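Local coordinates for protein aftrax (Archaeoglobus fulgidus, PDB 3ZC0) that recognises and cleaves duplex RNA as the archaeal C3PO, an eight-chain magnesium-dependent assembly of Translin-family subunits, at residues 30-35 with 80-84; 37-42 with 86-91; 112-117 with 163-169; 119-123 with 144-148. The protein carries 1 engineered substitution. All blocks are in the same frame, centred on the assembly; numbering follows the deposited sequence.

Interaction 1 of 4, residues 30-35 with 80-84. With nucleotides of chain N.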
loop_
_atom_site.group_PDB
_atom_site.type_symbol
_atom_site.label_atom_id
_atom_site.label_comp_id
_atom_site.label_asym_id
_atom_site.label_seq_id
_atom_site.Cartn_x
_atom_site.Cartn_y
_atom_site.Cartn_z
ATOM N N MET E 30 -4.071 21.052 -21.359
ATOM C CA MET E 30 -2.829 21.803 -21.206
ATOM C C MET E 30 -1.676 20.854 -20.939
ATOM O O MET E 30 -0.608 20.938 -21.573
ATOM C CB MET E 30 -2.959 22.819 -20.067
ATOM C CG MET E 30 -1.744 23.742 -19.865
ATOM S SD MET E 30 -1.987 24.923 -18.508
ATOM C CE MET E 30 -1.101 24.173 -17.167
ATOM N N ARG E 31 -1.920 19.934 -20.012
ATOM C CA ARG E 31 -0.947 18.911 -19.648
ATOM C C ARG E 31 -0.535 18.055 -20.881
ATOM O O ARG E 31 0.664 17.941 -21.207
ATOM C CB ARG E 31 -1.500 18.069 -18.477
ATOM C CG ARG E 31 -0.493 17.143 -17.793
ATOM C CD ARG E 31 -0.710 15.711 -18.260
ATOM N NE ARG E 31 -2.108 15.320 -18.058
ATOM C CZ ARG E 31 -2.759 14.416 -18.788
ATOM N NH1 ARG E 31 -2.137 13.794 -19.786
ATOM N NH2 ARG E 31 -4.036 14.137 -18.512
ATOM N N ILE E 32 -1.519 17.496 -21.589
ATOM C CA ILE E 32 -1.231 16.755 -22.822
ATOM C C ILE E 32 -0.335 17.515 -23.823
ATOM O O ILE E 32 0.657 16.972 -24.331
ATOM C CB ILE E 32 -2.511 16.329 -23.538
ATOM C CG1 ILE E 32 -3.190 15.196 -22.768
ATOM C CG2 ILE E 32 -2.186 15.891 -24.960
ATOM C CD1 ILE E 32 -4.636 14.975 -23.176
ATOM N N HIS E 33 -0.677 18.769 -24.104
ATOM C CA HIS E 33 0.176 19.568 -24.979
ATOM C C HIS E 33 1.601 19.769 -24.435
ATOM O O HIS E 33 2.561 19.705 -25.212
ATOM C CB HIS E 33 -0.469 20.905 -25.341
ATOM C CG HIS E 33 -1.659 20.776 -26.250
ATOM N ND1 HIS E 33 -1.636 20.030 -27.409
ATOM C CD2 HIS E 33 -2.907 21.301 -26.170
ATOM C CE1 HIS E 33 -2.815 20.100 -28.005
ATOM N NE2 HIS E 33 -3.605 20.866 -27.271
ATOM N N SER E 34 1.762 19.997 -23.127
ATOM C CA SER E 34 3.119 20.149 -22.589
ATOM C C SER E 34 3.968 18.889 -22.795
ATOM O O SER E 34 5.127 18.946 -23.276
ATOM C CB SER E 34 3.086 20.486 -21.112
ATOM O OG SER E 34 2.349 21.662 -20.890
ATOM N N THR E 35 3.384 17.751 -22.426
ATOM C CA THR E 35 4.077 16.479 -22.576
ATOM C C THR E 35 4.457 16.283 -24.038
ATOM O O THR E 35 5.614 15.967 -24.356
ATOM C CB THR E 35 3.216 15.289 -22.098
ATOM O OG1 THR E 35 3.099 15.324 -20.675
ATOM C CG2 THR E 35 3.849 13.959 -22.500
ATOM N N ALA E 80 -0.673 19.856 -13.750
ATOM C CA ALA E 80 -0.495 20.473 -15.059
ATOM C C ALA E 80 0.452 21.688 -15.021
ATOM O O ALA E 80 1.238 21.899 -15.957
ATOM C CB ALA E 80 -1.859 20.842 -15.680
ATOM N N MET E 81 0.395 22.493 -13.958
ATOM C CA MET E 81 1.327 23.627 -13.897
ATOM C C MET E 81 2.777 23.159 -13.746
ATOM O O MET E 81 3.686 23.717 -14.363
ATOM C CB MET E 81 0.904 24.686 -12.871
ATOM C CG MET E 81 -0.250 25.522 -13.397
ATOM S SD MET E 81 -0.887 26.844 -12.365
ATOM C CE MET E 81 -0.576 26.235 -10.722
ATOM N N GLN E 82 2.969 22.089 -12.983
ATOM C CA GLN E 82 4.255 21.407 -12.943
ATOM C C GLN E 82 4.750 20.933 -14.337
ATOM O O GLN E 82 5.924 21.144 -14.686
ATOM C CB GLN E 82 4.180 20.240 -11.970
ATOM C CG GLN E 82 5.463 19.469 -11.834
ATOM C CD GLN E 82 5.308 18.282 -10.913
ATOM O OE1 GLN E 82 5.884 17.214 -11.154
ATOM N NE2 GLN E 82 4.524 18.458 -9.848
ATOM N N GLU E 83 3.875 20.299 -15.130
ATOM C CA GLU E 83 4.269 19.863 -16.491
ATOM C C GLU E 83 4.585 21.033 -17.437
ATOM O O GLU E 83 5.444 20.929 -18.327
ATOM C CB GLU E 83 3.201 18.974 -17.140
ATOM C CG GLU E 83 2.876 17.702 -16.379
ATOM C CD GLU E 83 3.688 16.495 -16.841
ATOM O OE1 GLU E 83 4.770 16.668 -17.462
ATOM O OE2 GLU E 83 3.228 15.361 -16.574
ATOM N N LEU E 84 3.876 22.141 -17.248
ATOM C CA LEU E 84 4.114 23.321 -18.059
ATOM C C LEU E 84 5.473 23.913 -17.719
ATOM O O LEU E 84 6.268 24.226 -18.619
ATOM C CB LEU E 84 3.022 24.346 -17.819
ATOM C CG LEU E 84 3.023 25.552 -18.742
ATOM C CD1 LEU E 84 3.415 25.153 -20.165
ATOM C CD2 LEU E 84 1.627 26.127 -18.711
ATOM P P U N 10 2.200 10.539 -18.731
ATOM O OP1 U N 10 2.652 11.305 -19.923
ATOM O OP2 U N 10 1.849 9.105 -18.900
ATOM O "O5'" U N 10 3.283 10.694 -17.570
ATOM C "C5'" U N 10 3.678 11.988 -17.139
ATOM C "C4'" U N 10 4.248 11.991 -15.740
ATOM O "O4'" U N 10 3.280 11.479 -14.790
ATOM C "C3'" U N 10 5.483 11.138 -15.498
ATOM O "O3'" U N 10 6.676 11.748 -15.980
ATOM C "C2'" U N 10 5.458 10.951 -13.982
ATOM O "O2'" U N 10 5.990 12.090 -13.328
ATOM C "C1'" U N 10 3.953 10.892 -13.696
ATOM N N1 U N 10 3.465 9.508 -13.497
ATOM C C2 U N 10 3.546 8.993 -12.214
ATOM O O2 U N 10 3.992 9.635 -11.279
ATOM N N3 U N 10 3.086 7.706 -12.059
ATOM C C4 U N 10 2.565 6.901 -13.052
ATOM O O4 U N 10 2.189 5.762 -12.773
ATOM C C5 U N 10 2.513 7.504 -14.350
ATOM C C6 U N 10 2.955 8.756 -14.529
#

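Interaction 2 of 4, residues 37-42 with 86-91. With MG (magnesium ion), chain U.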
loop_
_atom_site.group_PDB
_atom_site.type_symbol
_atom_site.label_atom_id
_atom_site.label_comp_id
_atom_site.label_asym_id
_atom_site.label_seq_id
_atom_site.Cartn_x
_atom_site.Cartn_y
_atom_site.Cartn_z
ATOM N N SER E 37 4.950 18.397 -26.307
ATOM C CA SER E 37 6.032 19.281 -26.705
ATOM C C SER E 37 7.387 18.667 -26.320
ATOM O O SER E 37 8.330 18.626 -27.139
ATOM C CB SER E 37 5.839 20.678 -26.114
ATOM O OG SER E 37 6.464 20.783 -24.858
ATOM N N ILE E 38 7.481 18.152 -25.097
ATOM C CA ILE E 38 8.767 17.567 -24.679
ATOM C C ILE E 38 9.152 16.332 -25.521
ATOM O O ILE E 38 10.307 16.197 -26.006
ATOM C CB ILE E 38 8.798 17.223 -23.176
ATOM C CG1 ILE E 38 8.522 18.467 -22.334
ATOM C CG2 ILE E 38 10.150 16.672 -22.796
ATOM C CD1 ILE E 38 8.464 18.182 -20.862
ATOM N N ALA E 39 8.168 15.453 -25.704
ATOM C CA ALA E 39 8.333 14.271 -26.539
ATOM C C ALA E 39 8.856 14.658 -27.904
ATOM O O ALA E 39 9.777 14.033 -28.428
ATOM C CB ALA E 39 7.004 13.544 -26.702
ATOM N N LEU E 40 8.247 15.696 -28.465
ATOM C CA LEU E 40 8.538 16.142 -29.817
ATOM C C LEU E 40 9.980 16.589 -29.934
ATOM O O LEU E 40 10.665 16.248 -30.902
ATOM C CB LEU E 40 7.584 17.263 -30.232
ATOM C CG LEU E 40 6.235 16.729 -30.683
ATOM C CD1 LEU E 40 5.229 17.853 -30.758
ATOM C CD2 LEU E 40 6.382 16.031 -32.024
ATOM N N ILE E 41 10.445 17.346 -28.944
ATOM C CA ILE E 41 11.840 17.758 -28.962
ATOM C C ILE E 41 12.743 16.538 -29.001
ATOM O O ILE E 41 13.688 16.469 -29.784
ATOM C CB ILE E 41 12.211 18.551 -27.730
ATOM C CG1 ILE E 41 11.440 19.874 -27.706
ATOM C CG2 ILE E 41 13.717 18.748 -27.710
ATOM C CD1 ILE E 41 11.763 20.745 -26.508
ATOM N N HIS E 42 12.443 15.559 -28.162
ATOM C CA HIS E 42 13.231 14.326 -28.212
ATOM C C HIS E 42 13.163 13.593 -29.572
ATOM O O HIS E 42 14.123 12.948 -29.993
ATOM C CB HIS E 42 12.851 13.389 -27.065
ATOM C CG HIS E 42 13.385 13.816 -25.734
ATOM N ND1 HIS E 42 14.727 14.046 -25.507
ATOM C CD2 HIS E 42 12.760 14.045 -24.557
ATOM C CE1 HIS E 42 14.900 14.410 -24.249
ATOM N NE2 HIS E 42 13.723 14.412 -23.648
ATOM N N GLU E 86 7.953 22.233 -16.443
ATOM C CA GLU E 86 8.938 21.268 -16.940
ATOM C C GLU E 86 9.262 21.529 -18.414
ATOM O O GLU E 86 10.435 21.707 -18.787
ATOM C CB GLU E 86 8.446 19.821 -16.741
ATOM C CG GLU E 86 9.419 18.695 -17.212
ATOM C CD GLU E 86 8.780 17.307 -17.190
ATOM O OE1 GLU E 86 7.587 17.205 -16.851
ATOM O OE2 GLU E 86 9.458 16.307 -17.512
ATOM N N ALA E 87 8.214 21.573 -19.237
ATOM C CA ALA E 87 8.356 21.813 -20.682
ATOM C C ALA E 87 9.079 23.117 -21.011
ATOM O O ALA E 87 9.934 23.152 -21.914
ATOM C CB ALA E 87 6.982 21.798 -21.358
ATOM N N ILE E 88 8.735 24.180 -20.278
ATOM C CA ILE E 88 9.386 25.466 -20.498
ATOM C C ILE E 88 10.860 25.440 -20.106
ATOM O O ILE E 88 11.726 25.780 -20.908
ATOM C CB ILE E 88 8.715 26.607 -19.744
ATOM C CG1 ILE E 88 7.342 26.920 -20.345
ATOM C CG2 ILE E 88 9.611 27.833 -19.807
ATOM C CD1 ILE E 88 6.397 27.580 -19.369
ATOM N N ALA E 89 11.142 25.042 -18.872
ATOM C CA ALA E 89 12.523 24.909 -18.413
ATOM C C ALA E 89 13.364 24.093 -19.394
ATOM O O ALA E 89 14.460 24.508 -19.773
ATOM C CB ALA E 89 12.565 24.291 -17.032
ATOM N N PHE E 90 12.826 22.955 -19.827
ATOM C CA PHE E 90 13.516 22.102 -20.772
ATOM C C PHE E 90 13.841 22.848 -22.075
ATOM O O PHE E 90 15.032 22.957 -22.457
ATOM C CB PHE E 90 12.700 20.840 -21.035
ATOM C CG PHE E 90 13.332 19.900 -22.031
ATOM C CD1 PHE E 90 14.613 19.427 -21.828
ATOM C CD2 PHE E 90 12.639 19.487 -23.158
ATOM C CE1 PHE E 90 15.202 18.565 -22.738
ATOM C CE2 PHE E 90 13.214 18.619 -24.062
ATOM C CZ PHE E 90 14.501 18.156 -23.857
ATOM N N LYS E 91 12.801 23.382 -22.733
ATOM C CA LYS E 91 13.004 24.132 -23.988
ATOM C C LYS E 91 14.064 25.202 -23.815
ATOM O O LYS E 91 14.964 25.320 -24.640
ATOM C CB LYS E 91 11.710 24.778 -24.499
ATOM C CG LYS E 91 11.615 24.921 -26.028
ATOM C CD LYS E 91 12.508 26.032 -26.601
ATOM C CE LYS E 91 12.191 26.372 -28.080
ATOM N NZ LYS E 91 12.399 25.263 -29.083
HETATM MG MG MG U . 9.051 14.212 -17.897
HETATM O O HOH W 1 10.831 14.074 -16.874
#

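Interaction 3 of 4, residues 112-117 with 163-169. Engineered in segment 112-117: Ala117 (natural residue Asp).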
loop_
_atom_site.group_PDB
_atom_site.type_symbol
_atom_site.label_atom_id
_atom_site.label_comp_id
_atom_site.label_asym_id
_atom_site.label_seq_id
_atom_site.Cartn_x
_atom_site.Cartn_y
_atom_site.Cartn_z
ATOM N N LEU E 112 9.204 24.773 -8.693
ATOM C CA LEU E 112 10.308 23.962 -8.170
ATOM C C LEU E 112 10.283 22.515 -8.697
ATOM O O LEU E 112 11.307 21.989 -9.186
ATOM C CB LEU E 112 10.292 23.982 -6.635
ATOM C CG LEU E 112 11.067 25.090 -5.914
ATOM C CD1 LEU E 112 11.094 26.380 -6.710
ATOM C CD2 LEU E 112 10.463 25.322 -4.546
ATOM N N ASN E 113 9.106 21.892 -8.603
ATOM C CA ASN E 113 8.884 20.535 -9.092
ATOM C C ASN E 113 9.081 20.432 -10.601
ATOM O O ASN E 113 9.633 19.452 -11.088
ATOM C CB ASN E 113 7.473 20.048 -8.749
ATOM C CG ASN E 113 7.368 19.452 -7.361
ATOM O OD1 ASN E 113 8.375 19.181 -6.703
ATOM N ND2 ASN E 113 6.137 19.225 -6.915
ATOM N N GLY E 114 8.601 21.431 -11.338
ATOM C CA GLY E 114 8.776 21.457 -12.778
ATOM C C GLY E 114 10.238 21.441 -13.176
ATOM O O GLY E 114 10.632 20.693 -14.082
ATOM N N PHE E 115 11.054 22.256 -12.508
ATOM C CA PHE E 115 12.476 22.300 -12.853
ATOM C C PHE E 115 13.168 20.990 -12.496
ATOM O O PHE E 115 13.944 20.420 -13.323
ATOM C CB PHE E 115 13.170 23.492 -12.191
ATOM C CG PHE E 115 13.052 24.772 -12.981
ATOM C CD1 PHE E 115 11.956 25.614 -12.817
ATOM C CD2 PHE E 115 14.028 25.129 -13.894
ATOM C CE1 PHE E 115 11.842 26.781 -13.540
ATOM C CE2 PHE E 115 13.927 26.295 -14.619
ATOM C CZ PHE E 115 12.827 27.121 -14.443
ATOM N N ALA E 116 12.876 20.506 -11.282
ATOM C CA ALA E 116 13.414 19.207 -10.855
ATOM C C ALA E 116 13.083 18.117 -11.885
ATOM O O ALA E 116 13.957 17.354 -12.302
ATOM C CB ALA E 116 12.914 18.817 -9.465
ATOM N N ALA E 117 11.824 18.087 -12.311
ATOM C CA ALA E 117 11.357 17.196 -13.360
ATOM C C ALA E 117 12.176 17.337 -14.627
ATOM O O ALA E 117 12.504 16.334 -15.279
ATOM C CB ALA E 117 9.904 17.486 -13.671
ATOM N N VAL E 163 5.960 22.123 -0.332
ATOM C CA VAL E 163 6.912 21.925 -1.400
ATOM C C VAL E 163 6.618 20.550 -2.024
ATOM O O VAL E 163 7.045 20.245 -3.139
ATOM C CB VAL E 163 8.357 22.080 -0.831
ATOM C CG1 VAL E 163 9.217 20.938 -1.202
ATOM C CG2 VAL E 163 8.986 23.422 -1.253
ATOM N N SER E 164 5.833 19.750 -1.301
ATOM C CA SER E 164 5.354 18.421 -1.737
ATOM C C SER E 164 6.421 17.463 -2.282
ATOM O O SER E 164 7.284 16.982 -1.546
ATOM C CB SER E 164 4.192 18.534 -2.733
ATOM O OG SER E 164 4.647 18.878 -4.031
ATOM N N GLY E 165 6.355 17.180 -3.574
ATOM C CA GLY E 165 7.197 16.143 -4.139
ATOM C C GLY E 165 8.696 16.397 -4.241
ATOM O O GLY E 165 9.446 15.473 -4.563
ATOM N N LEU E 166 9.133 17.623 -3.961
ATOM C CA LEU E 166 10.499 18.058 -4.258
ATOM C C LEU E 166 11.618 17.086 -3.849
ATOM O O LEU E 166 12.423 16.707 -4.678
ATOM C CB LEU E 166 10.771 19.422 -3.642
ATOM C CG LEU E 166 11.460 20.489 -4.484
ATOM C CD1 LEU E 166 12.358 21.320 -3.599
ATOM C CD2 LEU E 166 12.241 19.882 -5.601
ATOM N N ARG E 167 11.676 16.690 -2.582
ATOM C CA ARG E 167 12.768 15.832 -2.111
ATOM C C ARG E 167 12.939 14.565 -2.956
ATOM O O ARG E 167 14.056 14.251 -3.409
ATOM C CB ARG E 167 12.568 15.467 -0.640
ATOM C CG ARG E 167 13.665 15.973 0.281
ATOM C CD ARG E 167 14.962 15.213 0.035
ATOM N NE ARG E 167 16.058 15.737 0.843
ATOM C CZ ARG E 167 17.291 15.938 0.388
ATOM N NH1 ARG E 167 17.594 15.657 -0.876
ATOM N NH2 ARG E 167 18.221 16.423 1.201
ATOM N N LYS E 168 11.833 13.855 -3.182
ATOM C CA LYS E 168 11.871 12.650 -4.012
ATOM C C LYS E 168 12.362 12.981 -5.421
ATOM O O LYS E 168 13.252 12.299 -5.949
ATOM C CB LYS E 168 10.512 11.934 -4.061
ATOM N N LYS E 169 11.811 14.039 -6.015
ATOM C CA LYS E 169 12.181 14.418 -7.380
ATOM C C LYS E 169 13.660 14.706 -7.474
ATOM O O LYS E 169 14.322 14.248 -8.401
ATOM C CB LYS E 169 11.389 15.630 -7.882
ATOM C CG LYS E 169 9.875 15.417 -7.963
ATOM C CD LYS E 169 9.315 15.882 -9.310
ATOM C CE LYS E 169 7.810 15.612 -9.380
ATOM N NZ LYS E 169 7.062 16.232 -8.223
#

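Interaction 4 of 4, residues 119-123 with 144-148. With MG (magnesium ion), chain U.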
loop_
_atom_site.group_PDB
_atom_site.type_symbol
_atom_site.label_atom_id
_atom_site.label_comp_id
_atom_site.label_asym_id
_atom_site.label_seq_id
_atom_site.Cartn_x
_atom_site.Cartn_y
_atom_site.Cartn_z
ATOM N N VAL E 119 15.189 18.120 -15.085
ATOM C CA VAL E 119 16.469 17.388 -14.983
ATOM C C VAL E 119 16.558 16.050 -15.761
ATOM O O VAL E 119 17.551 15.786 -16.453
ATOM C CB VAL E 119 16.886 17.142 -13.536
ATOM C CG1 VAL E 119 18.280 16.489 -13.493
ATOM C CG2 VAL E 119 16.901 18.455 -12.788
ATOM N N GLY E 120 15.519 15.223 -15.658
ATOM C CA GLY E 120 15.482 13.940 -16.349
ATOM C C GLY E 120 15.390 14.056 -17.853
ATOM O O GLY E 120 15.990 13.237 -18.578
ATOM N N GLU E 121 14.645 15.062 -18.328
ATOM C CA GLU E 121 14.523 15.264 -19.769
ATOM C C GLU E 121 15.890 15.701 -20.274
ATOM O O GLU E 121 16.345 15.294 -21.355
ATOM C CB GLU E 121 13.460 16.312 -20.107
ATOM C CG GLU E 121 12.090 16.043 -19.519
ATOM C CD GLU E 121 11.453 14.756 -20.026
ATOM O OE1 GLU E 121 11.969 14.176 -21.010
ATOM O OE2 GLU E 121 10.438 14.316 -19.429
ATOM N N LEU E 122 16.551 16.522 -19.464
ATOM C CA LEU E 122 17.905 16.921 -19.773
ATOM C C LEU E 122 18.795 15.684 -19.878
ATOM O O LEU E 122 19.598 15.575 -20.808
ATOM C CB LEU E 122 18.429 17.921 -18.742
ATOM C CG LEU E 122 17.838 19.322 -18.928
ATOM C CD1 LEU E 122 18.306 20.277 -17.856
ATOM C CD2 LEU E 122 18.205 19.852 -20.299
ATOM N N ARG E 123 18.645 14.742 -18.949
ATOM C CA ARG E 123 19.412 13.502 -19.056
ATOM C C ARG E 123 19.202 12.836 -20.416
ATOM O O ARG E 123 20.189 12.594 -21.129
ATOM C CB ARG E 123 19.131 12.510 -17.925
ATOM C CG ARG E 123 19.533 11.096 -18.311
ATOM C CD ARG E 123 19.721 10.168 -17.134
ATOM N NE ARG E 123 19.961 8.781 -17.556
ATOM C CZ ARG E 123 21.097 8.328 -18.098
ATOM N NH1 ARG E 123 22.118 9.148 -18.324
ATOM N NH2 ARG E 123 21.217 7.045 -18.425
ATOM N N VAL E 144 23.992 22.550 -16.581
ATOM C CA VAL E 144 22.647 22.993 -16.164
ATOM C C VAL E 144 21.993 22.026 -15.162
ATOM O O VAL E 144 21.528 22.466 -14.111
ATOM C CB VAL E 144 21.679 23.399 -17.357
ATOM C CG1 VAL E 144 22.091 22.768 -18.641
ATOM C CG2 VAL E 144 20.214 23.084 -17.039
ATOM N N MET E 145 22.002 20.726 -15.473
ATOM C CA MET E 145 21.481 19.688 -14.576
ATOM C C MET E 145 21.997 19.877 -13.169
ATOM O O MET E 145 21.220 20.029 -12.211
ATOM C CB MET E 145 21.858 18.291 -15.084
ATOM C CG MET E 145 21.041 17.865 -16.307
ATOM S SD MET E 145 21.554 16.332 -17.108
ATOM C CE MET E 145 21.531 15.226 -15.682
ATOM N N GLU E 146 23.316 19.887 -13.056
ATOM C CA GLU E 146 23.973 20.148 -11.789
ATOM C C GLU E 146 23.505 21.467 -11.148
ATOM O O GLU E 146 23.313 21.525 -9.931
ATOM C CB GLU E 146 25.490 20.160 -11.983
ATOM C CG GLU E 146 26.147 18.794 -12.071
ATOM C CD GLU E 146 26.361 18.142 -10.709
ATOM O OE1 GLU E 146 25.743 18.594 -9.713
ATOM O OE2 GLU E 146 27.157 17.178 -10.634
ATOM N N LYS E 147 23.315 22.513 -11.959
ATOM C CA LYS E 147 22.915 23.822 -11.440
ATOM C C LYS E 147 21.560 23.720 -10.771
ATOM O O LYS E 147 21.417 24.047 -9.596
ATOM C CB LYS E 147 22.863 24.875 -12.545
ATOM N N ILE E 148 20.573 23.255 -11.529
ATOM C CA ILE E 148 19.229 23.026 -11.030
ATOM C C ILE E 148 19.261 22.215 -9.749
ATOM O O ILE E 148 18.610 22.579 -8.774
ATOM C CB ILE E 148 18.372 22.277 -12.047
ATOM C CG1 ILE E 148 18.235 23.078 -13.341
ATOM C CG2 ILE E 148 16.996 22.020 -11.490
ATOM C CD1 ILE E 148 17.580 22.289 -14.489
HETATM MG MG MG U . 9.051 14.212 -17.897
HETATM O O HOH W 1 10.831 14.074 -16.874
#

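Interaction 1 of 4, residues 30-35 with 80-84
Arg31 and Glu83 run side by side and point the same way, yet they meet through methylenes instead of a salt bridge. Arg31 CG lies 3.7 Å from Glu83 CG, whereas Arg31 NE stays 5.5 Å from Glu83 OE2, with the guanidinium and carboxylate planes turned 46° apart. Both residues instead flank RNA sugars: Glu83 OE2 comes within 3.4 Å of C5' of U10 in chain N, and Thr35 offers its methyl CG2 to the phosphate side of the same nucleotide. The axes of segments 30-35 and 80-84 approach to 8.7 Å at an angle of 25°; the segments belong to helices 6-42 and 73-94 of the all-helical Translin-family fold. Ala80 CB lies between Met30 and Arg31, and Ser34 CB packs on the carbonyl of Glu83. Met30 leaves its backbone with CG anti to the backbone N (chi1 -176°) and bends at its last torsion, which carries CE to 3.5 Å from Ala80 O and 3.7 Å from Leu84 CD2. Ser34 OG turns back to its own helix and gives a 3.1 Å hydrogen bond to Met30 O, approaching from above the carbonyl plane. No hydrogen bond crosses the interface, so cohesion probably rests on Met30, Ala80 and Leu84, while Arg31, Thr35 and Glu83 border the RNA; the Glu83 side chain also lies beside the metal site, its nearest atom about 5 Å from magnesium.

Interaction 2 of 4, residues 37-42 with 86-91
Phe90 is met by three side chains of the 37-42 segment, all reaching its ring obliquely. Ile41 CD1 approaches Phe90 CE2 to 3.6 Å as the two side chains pass head to tail, while Ile38 CG2 touches Phe90 CD2 at 3.8 Å. The His42 ring completes the set: its centroid is 5.2 Å from that of Phe90 and the planes meet at 34°, an oblique pair. Phe90 reaches this site because its CG stands anti to the backbone N (chi1 179°), directing the ring into the groove between helices 6-42 and 73-94. The other branch of Ile38 ends in CD1, which rests 3.6 Å from Ala87 CA and also touches the Glu86 carboxylate carbon. Beyond this apolar layer lies the metal. Glu86 stretches out straight and binds magnesium through OE2 at 2.2 Å; its OE1, at 3.5 Å from the ion, is too far to coordinate, so the carboxylate is monodentate. A water at 2.1 Å from magnesium, OE2 of Glu121 and an RNA phosphate supply the other ligands. Outermost, His42 NE2 probably hydrogen-bonds Glu121 OE1, which would make His42 a second-shell residue, and Ser37 OG is satisfied by Ser34 O. The contact thus sets a hydrophobic floor beneath a metal ligand: Ile38 and Phe90 give an apolar backing to the carboxylates that bind magnesium.

Interaction 3 of 4, residues 112-117 with 163-169
Segment 112-117, part of helix 108-132, faces a type II' beta turn, Val163 to Leu166, that leads into helix 166-187; the nearest CA pairs are Asn113 with Leu166 at 5.7 Å and Ala116 with Lys169 at 6.0 Å. Ser164 takes the second turn position with positive phi (50°), and the turn's own Leu166 N to Val163 O bond is weak. Ser164 OG gives a 2.9 Å hydrogen bond to Val163 O, coming from above the carbonyl plane. Into this turn reaches the amide of Asn113, with CG anti to its carbonyl carbon (chi1 -85°), and Lys169 crosses it at about a right angle, NZ 3.3 Å from Asn113 CG. Leucine in place of Asn113 would remove the amide and would probably deprive Leu166 N, Ser164 OG and Lys169 NZ of a polar neighbour at the turn. Beside the amide the packing is apolar: Leu112 CD2 meets Val163 CG2 at 4.1 Å, and Ala116 CB sits 4.1 Å from Leu166 CD2. Ala117 is an engineered replacement of aspartate, its side chain about 5 Å from the magnesium ion, so this construct lacks a natural carboxylate beside the site. Chemically, a polar amide is set between a turn and a lysine, with aliphatic packing beside it.

Interaction 4 of 4, residues 119-123 with 144-148
Segments 119-123 and 144-148 run antiparallel, their axes 9.9 Å apart at their closest and crossing at -165°, with Val119 and Met145 the nearest CA pair. Leu122 is directed at the partner helix and meets three residues of it: its CD1 lies 3.5 Å from Val144 CG2, crossing that valine at about a right angle, and 4.0 Å from Ile148 CD1, while its CB packs on Met145 CG at 3.6 Å. Beside it Val119 divides its branches, CG2 reaching Ile148 CG2 at 3.8 Å and CG1 turning to the methyl of Met145. The two segments belong to helices 108-132 and 135-153, which a very short connection joins into an antiparallel helical hairpin of the Translin fold; helix 166-187 covers one flank, touching Val119 and Met145 through Ala173 and Ile177. Met145 bends at its final torsion (chi3 53°), which lays SD 3.8 Å from Arg123 N and brings CE within 4.1 Å of Val119 O. Cutting Met145 back to alanine would take away CG, SD and CE, and is likely to leave a gap beside Leu122 CB and Val119 CG1. Arg123 carries its guanidinium away from this interface to a salt bridge with Asp183. Glu121 also leaves the hairpin interface, bending at chi2 so that OE2 binds magnesium at 2.1 Å, while its OE1 forms a salt bridge with Arg124.

Overall arrangement
Interactions 1 and 2 are successive contacts of the same helix pair, 6-42 and 73-94, with centres 10 Å apart; interactions 3 and 4 both use helix 108-132. Interactions 1, 2 and 4 are buried and interaction 3 partly so. Their chemistry follows their place: 4 is packed almost entirely by aliphatic and methionine side chains, 2 is apolar beneath a metal ligand, 1 is apolar on one side and RNA-facing on the other, and 3 mixes turn polarity with aliphatic packing. Magnesium joins 2 to 4, since each supplies one carboxylate and both share a water. Interaction 1 borders that site through Glu83 and interaction 3 through its engineered alanine; the two meet where Gln82 packs against Lys169 and Asn113.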